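Local structure of 6-carboxyhexanoate--coa ligase (Bacillus subtilis, 5FLG) at residues A15-S20 / G24-S29; H54-P59 / G222-C227. The protein belongs to the 6-carboxyhexanoate--CoA ligase family of enzymes and binds phosphoaminophosphonic acid-adenylate ester, magnesium and pimelic acid. All blocks are in the same frame, centred on the assembly; numbering follows the deposited sequence.

Contact 1 of 2, residues A15-S20 / G24-S29; sequences ASMNGS and GGKHIS. With ANP (phosphoaminophosphonic acid-adenylate ester), chain D.
Met17 and Lys26 run side by side from paired strands of the hairpin 8-17/26-36, Met17 CG resting 3.8 Å from Lys26 CB. Met17 also meets Ile28 at an oblique angle, its CG 3.8 Å from Ile28 CD1; a chi1 of 65° sets CG between the backbone N and the carbonyl carbon and turns the thioether chain to this methyl. A flexible, unbranched methionine suits a place where it lies along one neighbour and crosses another. Lys26 is extended, and its ammonium goes on to Arg56 O and Glu224. Opposite Ala15 an extra residue is fitted in as a classic beta bulge, shifting the register by one: Ile28 N (2.8 Å) and Ser29 N (3.3 Å) both donate to Ala15 O, from the same face of its plane. Toward the turn, Gly25, without a side chain, brings its CA 3.1 Å from Met17 O. His27 shares the other face of the sheet with Ser16, and its NE2 donates in the ring plane to ANP O2B at 2.7 Å (162°). Ser29 OG bonds ANP O1G, though the very short length is doubtful. An imidazole N-H and a hydroxyl, from opposite faces of one strand, thus probably help fix the beta and gamma groups.

Contact 2 of 2, residues H54-P59 / G222-C227; sequences HSRGKP and GTEEGC. With ANP (phosphoaminophosphonic acid-adenylate ester), chain D.
Next to the phosphate end of the ANP pocket, to which His54 belongs, Arg56 reaches over to Glu224 and joins the loop between helix 40-52 and strand 61-68 to the loop that leads into strand 227-232. The contact is small, lies near the surface and is carried almost wholly by this pair. Arg56 NH1 donates to Glu224 O at 3.2 Å, a weak bond with an N-H...O angle of 134°, although the oxygen lies at the edge of the guanidinium, near its plane. The carboxylate comes in differently. Its OE1 is 3.9 Å from Arg56 NH1 but well out of the guanidinium plane, making a long salt bridge that works through charge alone, while OE2 sits 3.9 Å from Arg56 CG, alongside the aliphatic stem. With chi3 at 56° the arginine chain bends, which carries NH1 round to the Glu224 backbone. The segment 54-59 owes its shape to a type I beta turn from His54 to Gly57, closed by Gly57 N on His54 O; Gly57, with a positive phi, suits the turn's last position. Within it Arg56 N donates to His54 ND1 at 3.0 Å, in the plane of the ring, and this fixes the ring's rotation. His54 NE2 is thereby aimed at ANP O2G, 2.8 Å away and nearly straight at 171°. Stronger partners lie outside: Asp196 O for Arg56 NH1, Lys26 for Glu224. Asp196 also binds magnesium, and farther along the loop Lys58 makes a cation-pi contact with Phe37 of the second subunit.

How the contacts relate
The centres of contacts 1 and 2 lie about 11 Å apart, on the same side of the chain's centre, and Arg56 ties them together: its O is 2.9 Å from Lys26 NZ and its NH2 is 2.9 Å from His27 O, both probable hydrogen bonds. Packing adds to this, the Ile28 CD1 methyl lying 3.4 Å from Arg56 O. Both contacts touch ANP, contact 1 reaching its beta and gamma groups and contact 2 the gamma group. Magnesium lies close by, about 4 Å from the side chain of Arg56 and about 6 Å from that of His27. Hairpin 15-29 and loop 54-59 therefore line the phosphate end of the pocket together.

Contact 1 of 2, residues A15-S20 / G24-S29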
# COMPACT_ATOMS: atom_id res chain seq x y z
N ALA A 15 8.12 3.68 -3.72
CA ALA A 15 8.44 4.82 -2.89
C ALA A 15 8.95 5.94 -3.76
O ALA A 15 9.66 5.71 -4.74
CB ALA A 15 9.49 4.44 -1.83
N SER A 16 8.66 7.16 -3.34
CA SER A 16 9.08 8.33 -4.07
C SER A 16 9.32 9.52 -3.15
O SER A 16 8.96 9.48 -1.99
CB SER A 16 8.01 8.69 -5.11
OG SER A 16 6.77 8.88 -4.49
N MET A 17 9.97 10.54 -3.68
CA MET A 17 10.09 11.80 -2.98
C MET A 17 9.56 12.96 -3.83
O MET A 17 9.46 12.86 -5.06
CB MET A 17 11.53 12.04 -2.51
CG MET A 17 12.57 12.22 -3.59
SD MET A 17 14.19 12.57 -2.84
CE MET A 17 14.10 14.36 -2.77
N ASN A 18 9.14 14.01 -3.11
CA ASN A 18 8.35 15.13 -3.65
C ASN A 18 7.02 14.67 -4.23
O ASN A 18 6.72 14.91 -5.40
CB ASN A 18 9.13 15.94 -4.70
CG ASN A 18 10.55 16.24 -4.28
OD1 ASN A 18 11.49 16.09 -5.06
ND2 ASN A 18 10.73 16.65 -3.03
N GLY A 19 6.24 13.99 -3.39
CA GLY A 19 4.94 13.46 -3.80
C GLY A 19 5.01 11.96 -4.06
O GLY A 19 6.08 11.36 -3.91
N SER A 20 3.88 11.39 -4.50
CA SER A 20 3.82 10.06 -5.16
C SER A 20 4.53 9.99 -6.52
O SER A 20 4.49 10.93 -7.32
CB SER A 20 2.36 9.63 -5.33
OG SER A 20 1.77 10.27 -6.44
N GLY A 24 4.21 13.50 -9.66
CA GLY A 24 5.43 13.99 -10.34
C GLY A 24 6.71 13.74 -9.55
O GLY A 24 7.76 14.26 -9.89
N GLY A 25 6.63 12.92 -8.51
CA GLY A 25 7.78 12.70 -7.63
C GLY A 25 8.96 12.05 -8.33
O GLY A 25 8.86 11.64 -9.49
N LYS A 26 10.10 12.07 -7.65
CA LYS A 26 11.24 11.22 -7.99
C LYS A 26 11.02 9.80 -7.46
O LYS A 26 10.76 9.63 -6.27
CB LYS A 26 12.52 11.79 -7.38
CG LYS A 26 13.77 11.01 -7.75
CD LYS A 26 15.01 11.58 -7.08
CE LYS A 26 16.18 10.63 -7.27
NZ LYS A 26 17.34 10.97 -6.39
N HIS A 27 11.00 8.83 -8.37
CA HIS A 27 11.01 7.40 -8.03
C HIS A 27 12.23 7.09 -7.16
O HIS A 27 13.35 7.39 -7.54
CB HIS A 27 11.09 6.56 -9.33
CG HIS A 27 11.27 5.09 -9.09
ND1 HIS A 27 10.30 4.31 -8.51
CD2 HIS A 27 12.31 4.26 -9.35
CE1 HIS A 27 10.74 3.07 -8.38
NE2 HIS A 27 11.95 3.01 -8.90
N ILE A 28 12.02 6.55 -5.98
CA ILE A 28 13.17 6.20 -5.14
C ILE A 28 13.44 4.70 -5.23
O ILE A 28 14.55 4.25 -5.60
CB ILE A 28 12.93 6.54 -3.66
CG1 ILE A 28 12.79 8.04 -3.44
CG2 ILE A 28 14.06 5.98 -2.82
CD1 ILE A 28 14.09 8.78 -3.65
N SER A 29 12.41 3.92 -4.91
CA SER A 29 12.55 2.48 -4.84
C SER A 29 11.26 1.75 -5.25
O SER A 29 10.16 2.27 -5.10
CB SER A 29 12.93 2.05 -3.43
OG SER A 29 13.20 0.67 -3.39
PG ANP D . 15.50 -0.54 -6.10
O1G ANP D . 15.02 -0.22 -4.71
O2G ANP D . 16.80 0.15 -6.42
O3G ANP D . 15.55 -1.99 -6.45
PB ANP D . 14.02 -0.43 -8.67
O1B ANP D . 13.80 -1.90 -8.56
O2B ANP D . 13.02 0.52 -9.20
N3B ANP D . 14.31 0.19 -7.08
PA ANP D . 16.54 -1.21 -9.81
O1A ANP D . 17.87 -0.62 -9.75
O2A ANP D . 16.21 -2.53 -9.17
O3A ANP D . 15.41 -0.13 -9.45
O5' ANP D . 16.25 -1.35 -11.43
C5' ANP D . 16.80 -0.44 -12.34
C4' ANP D . 15.73 0.00 -13.33
O4' ANP D . 15.18 -1.16 -13.96
C3' ANP D . 14.57 0.72 -12.65
O3' ANP D . 14.76 2.13 -12.64
C2' ANP D . 13.41 0.38 -13.54
O2' ANP D . 13.45 1.24 -14.68
C1' ANP D . 13.75 -1.01 -13.97
N9 ANP D . 13.08 -1.96 -13.08
C8 ANP D . 13.40 -2.28 -11.78
N7 ANP D . 12.58 -3.26 -11.33
C5 ANP D . 11.70 -3.54 -12.34
C6 ANP D . 10.55 -4.43 -12.55
N6 ANP D . 10.09 -5.24 -11.59
N1 ANP D . 9.93 -4.42 -13.76
C2 ANP D . 10.33 -3.60 -14.73
N3 ANP D . 11.41 -2.80 -14.66
C4 ANP D . 12.04 -2.67 -13.47

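Contact 2 of 2, residues H54-P59 / G222-C227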
# COMPACT_ATOMS: atom_id res chain seq x y z
N HIS A 54 17.38 3.98 0.89
CA HIS A 54 17.82 3.93 -0.49
C HIS A 54 18.84 5.04 -0.77
O HIS A 54 18.67 6.17 -0.35
CB HIS A 54 16.63 4.05 -1.44
CG HIS A 54 16.89 3.44 -2.78
ND1 HIS A 54 17.81 3.96 -3.66
CD2 HIS A 54 16.52 2.25 -3.30
CE1 HIS A 54 17.89 3.18 -4.72
NE2 HIS A 54 17.14 2.11 -4.51
N SER A 55 19.85 4.71 -1.58
CA SER A 55 20.86 5.67 -1.99
C SER A 55 20.32 6.79 -2.88
O SER A 55 21.00 7.78 -3.11
CB SER A 55 21.97 4.94 -2.74
OG SER A 55 21.50 4.42 -4.00
N ARG A 56 19.14 6.62 -3.47
CA ARG A 56 18.55 7.69 -4.26
C ARG A 56 17.85 8.72 -3.34
O ARG A 56 17.33 9.71 -3.82
CB ARG A 56 17.59 7.12 -5.31
CG ARG A 56 18.30 6.39 -6.45
CD ARG A 56 17.37 5.61 -7.37
NE ARG A 56 16.32 6.43 -7.97
CZ ARG A 56 16.45 7.12 -9.10
NH1 ARG A 56 17.61 7.15 -9.74
NH2 ARG A 56 15.45 7.87 -9.52
N GLY A 57 17.86 8.48 -2.04
CA GLY A 57 17.34 9.44 -1.06
C GLY A 57 16.18 8.89 -0.22
O GLY A 57 15.70 7.76 -0.42
N LYS A 58 15.66 9.74 0.65
CA LYS A 58 14.62 9.37 1.61
C LYS A 58 13.23 9.67 1.02
O LYS A 58 12.99 10.77 0.53
CB LYS A 58 14.83 10.15 2.91
CG LYS A 58 13.58 10.38 3.72
CD LYS A 58 13.78 11.44 4.80
CE LYS A 58 12.46 12.13 5.15
NZ LYS A 58 12.59 12.91 6.41
N PRO A 59 12.34 8.68 1.01
CA PRO A 59 10.99 8.88 0.45
C PRO A 59 10.08 9.71 1.36
O PRO A 59 10.31 9.77 2.57
CB PRO A 59 10.46 7.46 0.29
CG PRO A 59 11.18 6.67 1.31
CD PRO A 59 12.55 7.30 1.45
N GLY A 222 27.89 7.54 -9.15
CA GLY A 222 27.29 8.83 -8.85
C GLY A 222 26.22 9.28 -9.81
O GLY A 222 25.59 10.30 -9.59
N THR A 223 26.01 8.56 -10.91
CA THR A 223 24.95 8.96 -11.83
C THR A 223 23.68 8.17 -11.51
O THR A 223 23.73 7.06 -10.98
CB THR A 223 25.34 8.71 -13.29
OG1 THR A 223 25.63 7.32 -13.46
CG2 THR A 223 26.59 9.50 -13.66
N GLU A 224 22.53 8.78 -11.76
CA GLU A 224 21.27 8.15 -11.42
C GLU A 224 20.44 7.71 -12.63
O GLU A 224 19.23 7.57 -12.51
CB GLU A 224 20.46 9.09 -10.58
CG GLU A 224 21.07 9.34 -9.21
CD GLU A 224 20.06 9.97 -8.26
OE1 GLU A 224 19.12 10.65 -8.76
OE2 GLU A 224 20.17 9.75 -7.03
N GLU A 225 21.07 7.56 -13.79
CA GLU A 225 20.35 7.17 -15.02
C GLU A 225 20.51 5.67 -15.22
O GLU A 225 21.62 5.17 -15.41
CB GLU A 225 20.97 7.87 -16.25
CG GLU A 225 20.62 9.34 -16.38
CD GLU A 225 21.08 10.15 -15.18
OE1 GLU A 225 22.31 10.32 -14.99
OE2 GLU A 225 20.20 10.62 -14.42
N GLY A 226 19.43 4.94 -15.02
CA GLY A 226 19.44 3.50 -15.19
C GLY A 226 18.80 3.16 -16.52
O GLY A 226 18.49 4.05 -17.30
N CYS A 227 18.57 1.88 -16.77
CA CYS A 227 17.94 1.44 -18.02
C CYS A 227 17.38 0.04 -17.82
O CYS A 227 18.00 -0.81 -17.16
CB CYS A 227 18.96 1.45 -19.15
SG CYS A 227 18.51 0.56 -20.67
PG ANP D . 15.50 -0.54 -6.10
O1G ANP D . 15.02 -0.22 -4.71
O2G ANP D . 16.80 0.15 -6.42
O3G ANP D . 15.55 -1.99 -6.45
PB ANP D . 14.02 -0.43 -8.67
O1B ANP D . 13.80 -1.90 -8.56
O2B ANP D . 13.02 0.52 -9.20
N3B ANP D . 14.31 0.19 -7.08
PA ANP D . 16.54 -1.21 -9.81
O1A ANP D . 17.87 -0.62 -9.75
O2A ANP D . 16.21 -2.53 -9.17
O3A ANP D . 15.41 -0.13 -9.45
O5' ANP D . 16.25 -1.35 -11.43
C5' ANP D . 16.80 -0.44 -12.34
C4' ANP D . 15.73 0.00 -13.33
O4' ANP D . 15.18 -1.16 -13.96
C3' ANP D . 14.57 0.72 -12.65
O3' ANP D . 14.76 2.13 -12.64
C2' ANP D . 13.41 0.38 -13.54
O2' ANP D . 13.45 1.24 -14.68
C1' ANP D . 13.75 -1.01 -13.97
N9 ANP D . 13.08 -1.96 -13.08
C8 ANP D . 13.40 -2.28 -11.78
N7 ANP D . 12.58 -3.26 -11.33
C5 ANP D . 11.70 -3.54 -12.34
C6 ANP D . 10.55 -4.43 -12.55
N6 ANP D . 10.09 -5.24 -11.59
N1 ANP D . 9.93 -4.42 -13.76
C2 ANP D . 10.33 -3.60 -14.73
N3 ANP D . 11.41 -2.80 -14.66
C4 ANP D . 12.04 -2.67 -13.47